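Local coordinates for Dps family protein (Staphylococcus aureus subsp. aureus, PDB 2D5K) that probably oxidises and stores iron inside a hollow twelve-subunit shell, as Dps proteins of the ferritin family do, and may help compact the staphylococcal nucleoid, at residues 96-107 / 136-147. Sequence-based numbering, arbitrary orientation.
Sequences VEELSQDFTNIS and VDKHNWMFKSYL
Phe143 turns the edge of its ring onto the face of Phe103, its CE2 3.6 Å above the plane and over the ring centre, in a T-shaped pair with planes at 75°. The edge of the Phe103 ring meets the backbone O of Val136, while Leu99 CB lies over one face of Phe143 and His139 O over the other, 3.3 Å above the ring toward its rim. Each phenylalanine is a knob in a hole of the other helix, Phe103 among Val136, His139, Asn140 and Phe143, where a broad flat ring fills the gap between antiparallel helices of the ferritin-like four-helix bundle. At one end Val96 CG1 touches both Phe143 CB and Leu147 CG; being beta-branched, it has a second arm, CG2, that reaches Tyr146 CE2. Leu99 and His139 reach helix 38-65, His139 NE2 bonding to Glu51.

Beside the rings, the seam turns polar. Asn140 suits this buried place because one amide both accepts and donates: Ser100 OG, held anti to the backbone N (chi1 179°), gives its proton to OD1 at 2.7 Å, in the carbonyl plane, and ND2 reaches Thr104 OG1 at 3.0 Å, which fixes the amide's rotation. A water joins Thr104 OG1 to Lys144 NZ. Asp137 OD2 makes a salt bridge to Arg62 of a neighbouring subunit, while OD1 accepts a hydrogen bond from Ser107 OG on its syn lone pair, at 2.7 Å.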
loop_
_atom_site.group_PDB
_atom_site.type_symbol
_atom_site.label_atom_id
_atom_site.label_comp_id
_atom_site.label_asym_id
_atom_site.label_seq_id
_atom_site.Cartn_x
_atom_site.Cartn_y
_atom_site.Cartn_z
ATOM N N VAL B 96 -25.147 20.586 14.617
ATOM C CA VAL B 96 -24.334 19.903 15.616
ATOM C C VAL B 96 -25.123 19.762 16.915
ATOM O O VAL B 96 -25.031 18.740 17.591
ATOM C CB VAL B 96 -23.008 20.652 15.860
ATOM C CG1 VAL B 96 -22.199 19.954 16.944
ATOM C CG2 VAL B 96 -22.210 20.707 14.568
ATOM N N GLU B 97 -25.913 20.777 17.256
ATOM C CA GLU B 97 -26.723 20.711 18.465
ATOM C C GLU B 97 -27.712 19.551 18.369
ATOM O O GLU B 97 -27.872 18.788 19.321
ATOM C CB GLU B 97 -27.499 22.017 18.682
ATOM C CG GLU B 97 -26.630 23.223 18.979
ATOM C CD GLU B 97 -27.447 24.478 19.250
ATOM O OE1 GLU B 97 -28.379 24.760 18.468
ATOM O OE2 GLU B 97 -27.149 25.185 20.238
ATOM N N GLU B 98 -28.375 19.410 17.224
ATOM C CA GLU B 98 -29.341 18.333 17.072
ATOM C C GLU B 98 -28.678 16.964 17.084
ATOM O O GLU B 98 -29.201 16.026 17.679
ATOM C CB GLU B 98 -30.161 18.484 15.788
ATOM C CG GLU B 98 -31.246 17.414 15.682
ATOM C CD GLU B 98 -32.364 17.783 14.737
ATOM O OE1 GLU B 98 -32.970 18.859 14.924
ATOM O OE2 GLU B 98 -32.644 16.994 13.813
ATOM N N LEU B 99 -27.531 16.838 16.425
ATOM C CA LEU B 99 -26.841 15.553 16.425
ATOM C C LEU B 99 -26.440 15.215 17.857
ATOM O O LEU B 99 -26.518 14.059 18.277
ATOM C CB LEU B 99 -25.600 15.602 15.532
ATOM C CG LEU B 99 -25.869 15.648 14.026
ATOM C CD1 LEU B 99 -24.545 15.733 13.283
ATOM C CD2 LEU B 99 -26.643 14.401 13.600
ATOM N N SER B 100 -26.018 16.221 18.616
ATOM C CA SER B 100 -25.628 15.969 19.995
ATOM C C SER B 100 -26.824 15.442 20.780
ATOM O O SER B 100 -26.698 14.480 21.540
ATOM C CB SER B 100 -25.094 17.238 20.662
ATOM O OG SER B 100 -24.746 16.969 22.011
ATOM N N GLN B 101 -27.986 16.064 20.596
ATOM C CA GLN B 101 -29.177 15.604 21.296
ATOM C C GLN B 101 -29.524 14.185 20.845
ATOM O O GLN B 101 -29.925 13.357 21.659
ATOM C CB GLN B 101 -30.365 16.533 21.041
ATOM C CG GLN B 101 -31.593 16.179 21.884
ATOM C CD GLN B 101 -31.328 16.281 23.378
ATOM O OE1 GLN B 101 -30.975 17.346 23.885
ATOM N NE2 GLN B 101 -31.498 15.170 24.093
ATOM N N ASP B 102 -29.374 13.902 19.553
ATOM C CA ASP B 102 -29.660 12.557 19.055
ATOM C C ASP B 102 -28.720 11.552 19.711
ATOM O O ASP B 102 -29.145 10.488 20.164
ATOM C CB ASP B 102 -29.481 12.466 17.534
ATOM C CG ASP B 102 -30.635 13.085 16.765
ATOM O OD1 ASP B 102 -31.766 13.106 17.297
ATOM O OD2 ASP B 102 -30.416 13.531 15.619
ATOM N N PHE B 103 -27.434 11.889 19.755
ATOM C CA PHE B 103 -26.455 10.988 20.348
ATOM C C PHE B 103 -26.687 10.789 21.838
ATOM O O PHE B 103 -26.455 9.702 22.366
ATOM C CB PHE B 103 -25.042 11.489 20.053
ATOM C CG PHE B 103 -24.562 11.136 18.664
ATOM C CD1 PHE B 103 -25.389 11.322 17.559
ATOM C CD2 PHE B 103 -23.293 10.604 18.464
ATOM C CE1 PHE B 103 -24.960 10.983 16.275
ATOM C CE2 PHE B 103 -22.854 10.262 17.184
ATOM C CZ PHE B 103 -23.691 10.451 16.088
ATOM N N THR B 104 -27.160 11.830 22.515
ATOM C CA THR B 104 -27.461 11.713 23.937
ATOM C C THR B 104 -28.632 10.738 24.087
ATOM O O THR B 104 -28.618 9.859 24.957
ATOM C CB THR B 104 -27.859 13.082 24.542
ATOM O OG1 THR B 104 -26.698 13.917 24.632
ATOM C CG2 THR B 104 -28.467 12.904 25.938
ATOM N N ASN B 105 -29.642 10.890 23.232
ATOM C CA ASN B 105 -30.811 10.018 23.281
ATOM C C ASN B 105 -30.459 8.569 22.968
ATOM O O ASN B 105 -30.935 7.646 23.631
ATOM C CB ASN B 105 -31.887 10.490 22.298
ATOM C CG ASN B 105 -32.457 11.847 22.664
ATOM O OD1 ASN B 105 -32.355 12.291 23.811
ATOM N ND2 ASN B 105 -33.078 12.507 21.692
ATOM N N ILE B 106 -29.633 8.374 21.947
ATOM C CA ILE B 106 -29.220 7.035 21.555
ATOM C C ILE B 106 -28.385 6.377 22.651
ATOM O O ILE B 106 -28.578 5.202 22.966
ATOM C CB ILE B 106 -28.415 7.084 20.238
ATOM C CG1 ILE B 106 -29.354 7.473 19.091
ATOM C CG2 ILE B 106 -27.740 5.730 19.972
ATOM C CD1 ILE B 106 -28.640 7.884 17.812
ATOM N N SER B 107 -27.459 7.128 23.240
ATOM C CA SER B 107 -26.621 6.560 24.288
ATOM C C SER B 107 -27.479 6.071 25.452
ATOM O O SER B 107 -27.193 5.033 26.047
ATOM C CB SER B 107 -25.602 7.587 24.786
ATOM O OG SER B 107 -24.743 7.000 25.752
ATOM N N VAL B 136 -20.558 6.538 20.041
ATOM C CA VAL B 136 -21.579 7.570 20.210
ATOM C C VAL B 136 -21.159 8.582 21.281
ATOM O O VAL B 136 -21.228 9.800 21.071
ATOM C CB VAL B 136 -22.942 6.934 20.589
ATOM C CG1 VAL B 136 -23.908 8.002 21.097
ATOM C CG2 VAL B 136 -23.531 6.228 19.365
ATOM N N ASP B 137 -20.716 8.083 22.428
ATOM C CA ASP B 137 -20.296 8.964 23.515
ATOM C C ASP B 137 -19.074 9.795 23.144
ATOM O O ASP B 137 -18.974 10.968 23.505
ATOM C CB ASP B 137 -19.994 8.149 24.780
ATOM C CG ASP B 137 -21.247 7.590 25.430
ATOM O OD1 ASP B 137 -22.361 7.999 25.037
ATOM O OD2 ASP B 137 -21.117 6.746 26.347
ATOM N N LYS B 138 -18.140 9.181 22.427
ATOM C CA LYS B 138 -16.926 9.875 22.011
ATOM C C LYS B 138 -17.289 11.024 21.076
ATOM O O LYS B 138 -16.837 12.156 21.260
ATOM C CB LYS B 138 -15.989 8.892 21.307
ATOM C CG LYS B 138 -14.642 9.466 20.923
ATOM C CD LYS B 138 -13.759 8.372 20.330
ATOM C CE LYS B 138 -12.365 8.888 20.008
ATOM N NZ LYS B 138 -11.507 7.820 19.400
ATOM N N HIS B 139 -18.109 10.733 20.073
ATOM C CA HIS B 139 -18.534 11.764 19.131
ATOM C C HIS B 139 -19.296 12.868 19.856
ATOM O O HIS B 139 -19.131 14.048 19.555
ATOM C CB HIS B 139 -19.452 11.177 18.056
ATOM C CG HIS B 139 -18.749 10.305 17.065
ATOM N ND1 HIS B 139 -17.681 10.745 16.311
ATOM C CD2 HIS B 139 -18.983 9.028 16.682
ATOM C CE1 HIS B 139 -17.288 9.773 15.506
ATOM N NE2 HIS B 139 -18.061 8.722 15.711
ATOM N N ASN B 140 -20.134 12.480 20.812
ATOM C CA ASN B 140 -20.922 13.466 21.535
ATOM C C ASN B 140 -20.023 14.433 22.296
ATOM O O ASN B 140 -20.301 15.630 22.348
ATOM C CB ASN B 140 -21.904 12.776 22.484
ATOM C CG ASN B 140 -23.151 13.606 22.723
ATOM O OD1 ASN B 140 -23.325 14.667 22.120
ATOM N ND2 ASN B 140 -24.027 13.124 23.595
ATOM N N TRP B 141 -18.941 13.927 22.883
ATOM C CA TRP B 141 -18.021 14.807 23.591
ATOM C C TRP B 141 -17.470 15.819 22.586
ATOM O O TRP B 141 -17.373 17.009 22.880
ATOM C CB TRP B 141 -16.869 14.011 24.224
ATOM C CG TRP B 141 -15.585 14.788 24.291
ATOM C CD1 TRP B 141 -15.382 15.994 24.908
ATOM C CD2 TRP B 141 -14.355 14.464 23.633
ATOM N NE1 TRP B 141 -14.108 16.445 24.662
ATOM C CE2 TRP B 141 -13.456 15.526 23.882
ATOM C CE3 TRP B 141 -13.926 13.380 22.853
ATOM C CZ2 TRP B 141 -12.150 15.538 23.374
ATOM C CZ3 TRP B 141 -12.626 13.394 22.349
ATOM C CH2 TRP B 141 -11.757 14.466 22.611
ATOM N N MET B 142 -17.111 15.346 21.395
ATOM C CA MET B 142 -16.589 16.244 20.370
ATOM C C MET B 142 -17.636 17.287 19.962
ATOM O O MET B 142 -17.309 18.466 19.821
ATOM C CB MET B 142 -16.126 15.447 19.144
ATOM C CG MET B 142 -15.014 14.458 19.455
ATOM S SD MET B 142 -14.408 13.621 17.981
ATOM C CE MET B 142 -13.038 12.687 18.674
ATOM N N PHE B 143 -18.888 16.866 19.778
ATOM C CA PHE B 143 -19.947 17.806 19.403
ATOM C C PHE B 143 -20.090 18.880 20.477
ATOM O O PHE B 143 -20.144 20.075 20.172
ATOM C CB PHE B 143 -21.308 17.111 19.250
ATOM C CG PHE B 143 -21.349 16.056 18.178
ATOM C CD1 PHE B 143 -20.567 16.166 17.032
ATOM C CD2 PHE B 143 -22.200 14.961 18.306
ATOM C CE1 PHE B 143 -20.629 15.197 16.027
ATOM C CE2 PHE B 143 -22.272 13.985 17.304
ATOM C CZ PHE B 143 -21.483 14.107 16.164
ATOM N N LYS B 144 -20.164 18.448 21.732
ATOM C CA LYS B 144 -20.312 19.384 22.844
ATOM C C LYS B 144 -19.130 20.334 22.963
ATOM O O LYS B 144 -19.296 21.489 23.356
ATOM C CB LYS B 144 -20.499 18.623 24.155
ATOM C CG LYS B 144 -21.795 17.828 24.220
ATOM C CD LYS B 144 -21.881 17.043 25.521
ATOM C CE LYS B 144 -23.165 16.240 25.606
ATOM N NZ LYS B 144 -23.245 15.500 26.902
ATOM N N SER B 145 -17.937 19.855 22.623
ATOM C CA SER B 145 -16.751 20.700 22.687
ATOM C C SER B 145 -16.833 21.744 21.578
ATOM O O SER B 145 -16.533 22.919 21.793
ATOM C CB SER B 145 -15.480 19.854 22.532
ATOM O OG SER B 145 -15.311 19.001 23.653
ATOM N N TYR B 146 -17.251 21.313 20.393
ATOM C CA TYR B 146 -17.394 22.219 19.257
ATOM C C TYR B 146 -18.405 23.316 19.604
ATOM O O TYR B 146 -18.225 24.482 19.248
ATOM C CB TYR B 146 -17.886 21.446 18.028
ATOM C CG TYR B 146 -18.257 22.319 16.848
ATOM C CD1 TYR B 146 -17.305 22.692 15.902
ATOM C CD2 TYR B 146 -19.562 22.792 16.691
ATOM C CE1 TYR B 146 -17.643 23.515 14.826
ATOM C CE2 TYR B 146 -19.909 23.616 15.620
ATOM C CZ TYR B 146 -18.944 23.973 14.693
ATOM O OH TYR B 146 -19.280 24.790 13.639
ATOM N N LEU B 147 -19.465 22.926 20.306
ATOM C CA LEU B 147 -20.539 23.843 20.689
ATOM C C LEU B 147 -20.248 24.752 21.879
ATOM O O LEU B 147 -20.968 25.725 22.109
ATOM C CB LEU B 147 -21.812 23.046 20.975
ATOM C CG LEU B 147 -22.426 22.310 19.783
ATOM C CD1 LEU B 147 -23.512 21.359 20.267
ATOM C CD2 LEU B 147 -22.986 23.328 18.796
HETATM O O HOH W 1 -25.371 13.875 27.061
#